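Local coordinates for glutathione transferase (Leptospira interrogans serovar Lai, PDB 3UBK), which probably binds glutathione and transfers it to other compounds, as glutathione transferases generally do, at residues T97-Y102 with A160-L165; A90-I95 with Y145-V150; I4-A9 with L20-K25. One frame throughout, in Å; residues are numbered along the deposited sequence.

Interaction 1. Residues T97-Y102 with A160-L165; sequences TIIETY and AHLSVL
Glu100 and His161 make the polar half of this helix-helix contact. The ring donates from NE2 to Glu100 OE2 across 2.9 Å, and the bond is nearly straight, with an N-H...O angle of 163°. The oxygen lies close to the imidazole plane, whereas the carboxylate stands steeply across the ring (planes 77° apart) and receives the proton on its anti side, somewhat out of its own plane. The extended Glu100 chain also lays CG close to the ring, a crowded approach whose exact distance is doubtful. Histidine suits the place because both ring nitrogens are used: ND1 pairs with Asn13 OD1, and Tyr14 meets the ring edge-to-face. Glu100 OE2 also forms a salt bridge with Lys17 NZ, so one oxygen serves two partners; the side chain of Ser64, which binds glutathione, is about 4 Å from that of Glu100, though no glutathione is bound to this chain.

The two segments belong to helices 86-111 and 153-169 of the all-helical C-terminal domain of the GST fold, and their axes approach to 10.0 Å here.

The apolar half belongs to Ile99. Its CG2, anti to the backbone N, reaches His161 CB at 3.5 Å, and the same methyl touches Leu162 CD2 at 4.1 Å. Branching at CB lets this isoleucine direct CG2 across the interface while it also packs on Leu136 of helix 119-139.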
loop_
_atom_site.group_PDB
_atom_site.type_symbol
_atom_site.label_atom_id
_atom_site.label_comp_id
_atom_site.label_asym_id
_atom_site.label_seq_id
_atom_site.Cartn_x
_atom_site.Cartn_y
_atom_site.Cartn_z
ATOM N N THR A 97 4.862 2.533 4.208
ATOM C CA THR A 97 3.847 1.505 4.428
ATOM C C THR A 97 3.435 1.403 5.890
ATOM O O THR A 97 2.243 1.347 6.203
ATOM C CB THR A 97 4.321 0.128 3.919
ATOM O OG1 THR A 97 4.463 0.186 2.494
ATOM C CG2 THR A 97 3.314 -0.954 4.265
ATOM N N ILE A 98 4.413 1.380 6.787
ATOM C CA ILE A 98 4.102 1.317 8.210
ATOM C C ILE A 98 3.225 2.493 8.620
ATOM O O ILE A 98 2.207 2.316 9.298
ATOM C CB ILE A 98 5.372 1.307 9.077
ATOM C CG1 ILE A 98 6.124 -0.012 8.906
ATOM C CG2 ILE A 98 5.013 1.546 10.551
ATOM C CD1 ILE A 98 7.593 0.075 9.329
ATOM N N ILE A 99 3.612 3.698 8.209
ATOM C CA ILE A 99 2.825 4.878 8.551
ATOM C C ILE A 99 1.400 4.806 8.031
ATOM O O ILE A 99 0.450 5.112 8.755
ATOM C CB ILE A 99 3.479 6.191 8.068
ATOM C CG1 ILE A 99 4.751 6.453 8.867
ATOM C CG2 ILE A 99 2.474 7.342 8.198
ATOM C CD1 ILE A 99 5.680 7.490 8.254
ATOM N N GLU A 100 1.226 4.385 6.785
ATOM C CA GLU A 100 -0.112 4.368 6.201
ATOM C C GLU A 100 -0.971 3.191 6.642
ATOM O O GLU A 100 -2.149 3.360 6.975
ATOM C CB GLU A 100 -0.042 4.370 4.670
ATOM C CG GLU A 100 0.237 5.714 4.086
ATOM C CD GLU A 100 0.076 5.728 2.594
ATOM O OE1 GLU A 100 -0.121 4.657 1.987
ATOM O OE2 GLU A 100 0.150 6.820 2.021
ATOM N N THR A 101 -0.390 1.997 6.617
ATOM C CA THR A 101 -1.170 0.774 6.815
ATOM C C THR A 101 -1.352 0.405 8.277
ATOM O O THR A 101 -2.414 -0.064 8.672
ATOM C CB THR A 101 -0.565 -0.418 6.039
ATOM O OG1 THR A 101 -0.436 -0.053 4.660
ATOM C CG2 THR A 101 -1.472 -1.644 6.132
ATOM N N TYR A 102 -0.338 0.620 9.085
ATOM C CA TYR A 102 -0.377 0.209 10.460
ATOM C C TYR A 102 -0.601 1.349 11.438
ATOM O O TYR A 102 -0.793 1.118 12.599
ATOM C CB TYR A 102 0.898 -0.536 10.810
ATOM C CG TYR A 102 1.264 -1.594 9.821
ATOM C CD1 TYR A 102 0.358 -2.515 9.407
ATOM C CD2 TYR A 102 2.522 -1.669 9.314
ATOM C CE1 TYR A 102 0.695 -3.467 8.519
ATOM C CE2 TYR A 102 2.864 -2.607 8.438
ATOM C CZ TYR A 102 1.952 -3.498 8.027
ATOM O OH TYR A 102 2.315 -4.438 7.130
ATOM N N ALA A 160 2.368 14.153 5.984
ATOM C CA ALA A 160 0.949 14.160 5.681
ATOM C C ALA A 160 0.115 13.382 6.720
ATOM O O ALA A 160 -0.890 13.885 7.211
ATOM C CB ALA A 160 0.717 13.601 4.291
ATOM N N HIS A 161 0.537 12.166 7.060
ATOM C CA HIS A 161 -0.270 11.295 7.924
ATOM C C HIS A 161 -0.056 11.544 9.419
ATOM O O HIS A 161 -1.004 11.579 10.197
ATOM C CB HIS A 161 0.012 9.819 7.621
ATOM C CG HIS A 161 -0.417 9.387 6.256
ATOM N ND1 HIS A 161 -1.693 9.594 5.774
ATOM C CD2 HIS A 161 0.253 8.734 5.275
ATOM C CE1 HIS A 161 -1.784 9.106 4.550
ATOM N NE2 HIS A 161 -0.620 8.569 4.226
ATOM N N LEU A 162 1.191 11.724 9.819
ATOM C CA LEU A 162 1.499 11.847 11.233
ATOM C C LEU A 162 1.031 13.170 11.817
ATOM O O LEU A 162 0.702 13.250 12.993
ATOM C CB LEU A 162 2.995 11.661 11.476
ATOM C CG LEU A 162 3.528 10.267 11.141
ATOM C CD1 LEU A 162 5.020 10.209 11.418
ATOM C CD2 LEU A 162 2.787 9.151 11.895
ATOM N N SER A 163 1.019 14.214 11.004
ATOM C CA SER A 163 0.549 15.493 11.486
ATOM C C SER A 163 -0.938 15.367 11.804
ATOM O O SER A 163 -1.404 15.877 12.817
ATOM C CB SER A 163 0.799 16.586 10.451
ATOM O OG SER A 163 0.058 16.340 9.280
ATOM N N VAL A 164 -1.667 14.666 10.939
ATOM C CA VAL A 164 -3.099 14.452 11.121
ATOM C C VAL A 164 -3.369 13.516 12.300
ATOM O O VAL A 164 -4.294 13.742 13.091
ATOM C CB VAL A 164 -3.750 13.859 9.856
ATOM C CG1 VAL A 164 -5.065 13.170 10.207
ATOM C CG2 VAL A 164 -3.963 14.940 8.800
ATOM N N LEU A 165 -2.550 12.474 12.416
ATOM C CA LEU A 165 -2.674 11.513 13.501
ATOM C C LEU A 165 -2.434 12.194 14.836
ATOM O O LEU A 165 -3.145 11.943 15.805
ATOM C CB LEU A 165 -1.693 10.356 13.318
ATOM C CG LEU A 165 -2.167 9.225 12.402
ATOM C CD1 LEU A 165 -3.020 9.753 11.256
ATOM C CD2 LEU A 165 -0.982 8.430 11.873
#

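Interaction 2. Residues A90-I95 with Y145-V150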
loop_
_atom_site.group_PDB
_atom_site.type_symbol
_atom_site.label_atom_id
_atom_site.label_comp_id
_atom_site.label_asym_id
_atom_site.label_seq_id
_atom_site.Cartn_x
_atom_site.Cartn_y
_atom_site.Cartn_z
ATOM N N ALA A 90 14.117 0.557 -0.411
ATOM C CA ALA A 90 13.276 -0.388 0.319
ATOM C C ALA A 90 12.875 0.199 1.670
ATOM O O ALA A 90 11.703 0.131 2.066
ATOM C CB ALA A 90 13.997 -1.741 0.485
ATOM N N ARG A 91 13.847 0.790 2.371
ATOM C CA ARG A 91 13.599 1.374 3.690
ATOM C C ARG A 91 12.609 2.523 3.555
ATOM O O ARG A 91 11.678 2.652 4.345
ATOM C CB ARG A 91 14.917 1.839 4.335
ATOM C CG ARG A 91 14.749 2.551 5.681
ATOM N N VAL A 92 12.779 3.351 2.525
ATOM C CA VAL A 92 11.801 4.411 2.291
ATOM C C VAL A 92 10.390 3.844 2.101
ATOM O O VAL A 92 9.411 4.340 2.683
ATOM C CB VAL A 92 12.216 5.300 1.080
ATOM C CG1 VAL A 92 11.030 6.063 0.578
ATOM C CG2 VAL A 92 13.341 6.257 1.490
ATOM N N ARG A 93 10.263 2.794 1.290
ATOM C CA ARG A 93 8.946 2.176 1.101
ATOM C C ARG A 93 8.406 1.517 2.385
ATOM O O ARG A 93 7.219 1.613 2.684
ATOM C CB ARG A 93 8.972 1.169 -0.062
ATOM C CG ARG A 93 9.230 1.853 -1.424
ATOM C CD ARG A 93 9.127 0.861 -2.577
ATOM N NE ARG A 93 9.142 1.520 -3.888
ATOM C CZ ARG A 93 10.179 1.497 -4.721
ATOM N NH1 ARG A 93 11.281 0.827 -4.396
ATOM N NH2 ARG A 93 10.108 2.118 -5.895
ATOM N N GLU A 94 9.274 0.854 3.134
ATOM C CA GLU A 94 8.867 0.258 4.416
ATOM C C GLU A 94 8.292 1.316 5.365
ATOM O O GLU A 94 7.201 1.154 5.923
ATOM C CB GLU A 94 10.061 -0.442 5.065
ATOM C CG GLU A 94 10.444 -1.763 4.391
ATOM C CD GLU A 94 11.824 -2.254 4.798
ATOM O OE1 GLU A 94 12.654 -1.428 5.224
ATOM O OE2 GLU A 94 12.083 -3.470 4.683
ATOM N N ILE A 95 9.018 2.415 5.529
ATOM C CA ILE A 95 8.563 3.470 6.432
ATOM C C ILE A 95 7.191 3.986 6.030
ATOM O O ILE A 95 6.276 4.116 6.863
ATOM C CB ILE A 95 9.560 4.642 6.472
ATOM C CG1 ILE A 95 10.864 4.180 7.119
ATOM C CG2 ILE A 95 8.923 5.841 7.191
ATOM C CD1 ILE A 95 12.033 5.102 6.884
ATOM N N TYR A 145 15.532 14.376 7.892
ATOM C CA TYR A 145 14.318 13.811 7.318
ATOM C C TYR A 145 14.008 12.429 7.885
ATOM O O TYR A 145 14.838 11.806 8.559
ATOM C CB TYR A 145 14.409 13.778 5.781
ATOM C CG TYR A 145 14.484 15.170 5.220
ATOM C CD1 TYR A 145 13.335 15.951 5.090
ATOM C CD2 TYR A 145 15.701 15.725 4.860
ATOM C CE1 TYR A 145 13.402 17.235 4.609
ATOM C CE2 TYR A 145 15.783 17.022 4.372
ATOM C CZ TYR A 145 14.634 17.766 4.244
ATOM O OH TYR A 145 14.724 19.045 3.757
ATOM N N ILE A 146 12.811 11.936 7.617
ATOM C CA ILE A 146 12.398 10.727 8.314
ATOM C C ILE A 146 13.292 9.510 8.036
ATOM O O ILE A 146 13.530 8.702 8.947
ATOM C CB ILE A 146 10.911 10.413 8.103
ATOM C CG1 ILE A 146 10.466 9.302 9.075
ATOM C CG2 ILE A 146 10.643 10.081 6.643
ATOM C CD1 ILE A 146 8.963 9.336 9.379
ATOM N N ALA A 147 13.822 9.400 6.813
ATOM C CA ALA A 147 14.612 8.225 6.424
ATOM C C ALA A 147 16.114 8.491 6.325
ATOM O O ALA A 147 16.876 7.598 5.976
ATOM C CB ALA A 147 14.079 7.628 5.080
ATOM N N GLY A 148 16.550 9.711 6.630
ATOM C CA GLY A 148 17.950 10.068 6.427
ATOM C C GLY A 148 18.133 11.558 6.174
ATOM O O GLY A 148 17.340 12.376 6.630
ATOM N N ASN A 149 19.177 11.919 5.439
ATOM C CA ASN A 149 19.526 13.332 5.318
ATOM C C ASN A 149 18.850 14.068 4.146
ATOM O O ASN A 149 19.077 15.261 3.953
ATOM C CB ASN A 149 21.051 13.495 5.271
ATOM C CG ASN A 149 21.652 12.971 3.992
ATOM O OD1 ASN A 149 20.936 12.485 3.120
ATOM N ND2 ASN A 149 22.968 13.081 3.862
ATOM N N VAL A 150 18.021 13.360 3.377
ATOM C CA VAL A 150 17.317 13.973 2.244
ATOM C C VAL A 150 15.818 13.650 2.227
ATOM O O VAL A 150 15.387 12.618 2.730
ATOM C CB VAL A 150 17.942 13.578 0.866
ATOM C CG1 VAL A 150 19.322 14.222 0.697
ATOM C CG2 VAL A 150 18.028 12.040 0.703
#
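Ile146 and Ala147 press a turn of the chain against Val92 and Ile95, one helical turn apart on helix 86-111. The turn is of type I and runs from Tyr145 to Gly148.

Next after Tyr145 comes Ile146. With CG1 anti to the backbone N (chi1 -169°), its chain runs past that of Ile95 in the opposite sense, and CD1 comes to rest 4.1 Å from Ile95 CG2. Two long, branched chains lying alongside in this way fill a buried layer that Ala154 and Val140 extend. The Ile146 backbone N is bound by Asp155 OD1, which fixes the turn to the start of helix 153-169, while the carbonyl oxygen of the following Ala147 accepts a hydrogen bond from Arg141 NH1. Thr152 to Asp155 has the Thr-x-x-Asp sequence familiar at this point of GST C-terminal domains, just after the loop that leads into the helix.

Ala147 has its CA only 6.3 Å from that of Val92, a closeness that its small side chain permits. The single methyl sits against two partners: CB is 3.7 Å from Ile95 CD1 and 3.9 Å from Val92 CG2.

Gly148 ends the turn at a phi of 152°, where a CB would collide with the Ala147 carbonyl; glycine therefore suits the bend. Beyond it the chain turns away from helix 86-111.

Interaction 3. Residues I4-A9 with L20-K25; sequences IKLHGA and LGILEK
Strand 4-7 and helix 13-25 meet with their backbones well separated, the nearest CA atoms being those of Ile4 and Ile22 at 9.3 Å, so the whole gap is bridged by apolar side chains.

Ile22 supplies more than half of the buried surface. Its CG1 lies anti to the carbonyl carbon (chi1 -72°), and the chain continues extended, carrying the CD1 methyl to the strand. There CD1 meets two methyls: Ile4 CG2 at 4.3 Å and Leu6 CD2 at the same distance of 4.3 Å. Ile4 and Leu6 are two residues apart, so in a strand they point to the same side, and the tip of Ile22 rests against both. Lys5, between them, points away from the helix and pairs through its backbone with Glu55.

Branched aliphatic residues suit this layer, since they cover the sheet and leave no polar group to satisfy. Leu6 holds CG anti to its backbone nitrogen (chi1 -178°), which carries CD2 toward Ile22 CD1, and it also touches Pro52. Ile4 extends the layer across the sheet to Leu54 and Met56 of strand 53-56, while both it and Ile22 pack on Tyr29 of strand 29-32. After the strand, Gly8 takes a phi of 142°, at which a side chain would crowd the His7 carbonyl, so glycine fits where the chain departs toward the helix.

Strand 4-7, helix 13-25 and strand 29-32 form a beta-alpha-beta crossover with the two strands parallel and adjacent in the sheet. This is the opening unit of the thioredoxin-like N-terminal domain of glutathione transferases, whose glutathione-binding Ile51 and Ser64 have side chains about 8 Å from that of Leu6.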
loop_
_atom_site.group_PDB
_atom_site.type_symbol
_atom_site.label_atom_id
_atom_site.label_comp_id
_atom_site.label_asym_id
_atom_site.label_seq_id
_atom_site.Cartn_x
_atom_site.Cartn_y
_atom_site.Cartn_z
ATOM N N ILE A 4 -0.175 19.326 -14.791
ATOM C CA ILE A 4 -0.588 18.444 -13.713
ATOM C C ILE A 4 -1.827 18.963 -12.994
ATOM O O ILE A 4 -1.849 20.090 -12.513
ATOM C CB ILE A 4 0.540 18.276 -12.678
ATOM C CG1 ILE A 4 1.770 17.656 -13.347
ATOM C CG2 ILE A 4 0.063 17.417 -11.514
ATOM C CD1 ILE A 4 3.032 17.813 -12.549
ATOM N N LYS A 5 -2.868 18.144 -12.948
ATOM C CA LYS A 5 -4.043 18.486 -12.157
ATOM C C LYS A 5 -4.185 17.475 -11.032
ATOM O O LYS A 5 -4.181 16.271 -11.275
ATOM C CB LYS A 5 -5.295 18.498 -13.032
ATOM C CG LYS A 5 -5.385 19.721 -13.946
ATOM C CD LYS A 5 -6.525 19.607 -14.934
ATOM C CE LYS A 5 -6.411 20.667 -16.020
ATOM N NZ LYS A 5 -7.469 20.511 -17.055
ATOM N N LEU A 6 -4.296 17.970 -9.804
ATOM C CA LEU A 6 -4.521 17.129 -8.638
ATOM C C LEU A 6 -5.951 17.313 -8.127
ATOM O O LEU A 6 -6.289 18.374 -7.597
ATOM C CB LEU A 6 -3.533 17.508 -7.532
ATOM C CG LEU A 6 -3.564 16.711 -6.224
ATOM C CD1 LEU A 6 -3.233 15.245 -6.496
ATOM C CD2 LEU A 6 -2.593 17.316 -5.218
ATOM N N HIS A 7 -6.780 16.286 -8.283
ATOM C CA HIS A 7 -8.169 16.342 -7.831
ATOM C C HIS A 7 -8.246 15.864 -6.401
ATOM O O HIS A 7 -7.820 14.747 -6.087
ATOM C CB HIS A 7 -9.064 15.464 -8.707
ATOM C CG HIS A 7 -9.001 15.798 -10.164
ATOM N ND1 HIS A 7 -10.011 16.468 -10.820
ATOM C CD2 HIS A 7 -8.041 15.563 -11.092
ATOM C CE1 HIS A 7 -9.677 16.629 -12.089
ATOM N NE2 HIS A 7 -8.487 16.086 -12.282
ATOM N N GLY A 8 -8.776 16.715 -5.529
ATOM C CA GLY A 8 -8.956 16.368 -4.122
ATOM C C GLY A 8 -8.669 17.552 -3.208
ATOM O O GLY A 8 -7.803 18.377 -3.498
ATOM N N ALA A 9 -9.385 17.623 -2.090
ATOM C CA ALA A 9 -9.306 18.770 -1.182
ATOM C C ALA A 9 -8.161 18.656 -0.179
ATOM O O ALA A 9 -7.687 17.556 0.127
ATOM C CB ALA A 9 -10.641 18.967 -0.458
ATOM N N LEU A 20 2.790 17.287 -1.087
ATOM C CA LEU A 20 4.131 17.466 -0.555
ATOM C C LEU A 20 5.224 17.108 -1.577
ATOM O O LEU A 20 6.253 17.808 -1.699
ATOM C CB LEU A 20 4.317 16.621 0.718
ATOM C CG LEU A 20 3.615 17.102 1.988
ATOM C CD1 LEU A 20 3.471 15.963 3.042
ATOM C CD2 LEU A 20 4.353 18.311 2.571
ATOM N N GLY A 21 5.012 16.009 -2.295
ATOM C CA GLY A 21 5.972 15.554 -3.304
ATOM C C GLY A 21 6.029 16.500 -4.490
ATOM O O GLY A 21 7.108 16.844 -4.953
ATOM N N ILE A 22 4.865 16.924 -4.976
ATOM C CA ILE A 22 4.788 17.884 -6.087
ATOM C C ILE A 22 5.490 19.200 -5.728
ATOM O O ILE A 22 6.290 19.727 -6.510
ATOM C CB ILE A 22 3.317 18.160 -6.481
ATOM C CG1 ILE A 22 2.706 16.946 -7.201
ATOM C CG2 ILE A 22 3.194 19.411 -7.382
ATOM C CD1 ILE A 22 1.146 16.999 -7.349
ATOM N N LEU A 23 5.185 19.732 -4.548
ATOM C CA LEU A 23 5.754 21.006 -4.105
ATOM C C LEU A 23 7.254 20.914 -3.930
ATOM O O LEU A 23 7.985 21.833 -4.296
ATOM C CB LEU A 23 5.122 21.447 -2.780
ATOM C CG LEU A 23 3.680 21.928 -2.944
ATOM C CD1 LEU A 23 3.029 22.137 -1.565
ATOM C CD2 LEU A 23 3.666 23.217 -3.799
ATOM N N GLU A 24 7.718 19.804 -3.362
ATOM C CA GLU A 24 9.134 19.676 -3.066
ATOM C C GLU A 24 10.006 19.614 -4.325
ATOM O O GLU A 24 11.131 20.135 -4.324
ATOM C CB GLU A 24 9.384 18.468 -2.160
ATOM C CG GLU A 24 10.753 18.489 -1.510
ATOM C CD GLU A 24 10.889 19.572 -0.432
ATOM O OE1 GLU A 24 9.870 20.142 0.021
ATOM O OE2 GLU A 24 12.028 19.830 -0.021
ATOM N N LYS A 25 9.482 18.983 -5.382
ATOM C CA LYS A 25 10.127 18.947 -6.689
ATOM C C LYS A 25 9.997 20.281 -7.434
ATOM O O LYS A 25 10.702 20.524 -8.413
ATOM C CB LYS A 25 9.526 17.831 -7.562
ATOM C CG LYS A 25 9.995 16.421 -7.198
ATOM C CD LYS A 25 9.454 15.387 -8.166
ATOM C CE LYS A 25 9.885 13.977 -7.762
ATOM N NZ LYS A 25 11.356 13.693 -8.057
#

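From the N terminus, interaction 3 closes first, a short loop from strand 4-7 to helix 13-25 that is complete before helix 86-111 begins. Interactions 2 and 1 then open in turn on helix 86-111. The loop at 145-150 closes interaction 2, and helix 153-169 closes interaction 1 afterwards, so the two cross rather than nest, each spanning helix 119-139. They adjoin where Ile99 CD1 lies 3.9 Å from Ile146 CD1, so their apolar parts touch. Interaction 3 stands in series with both, yet it reaches interaction 1 across the domain boundary: Leu20 CD1 packs 3.6 Å from Ala160 N, joining helix 13-25 to helix 153-169.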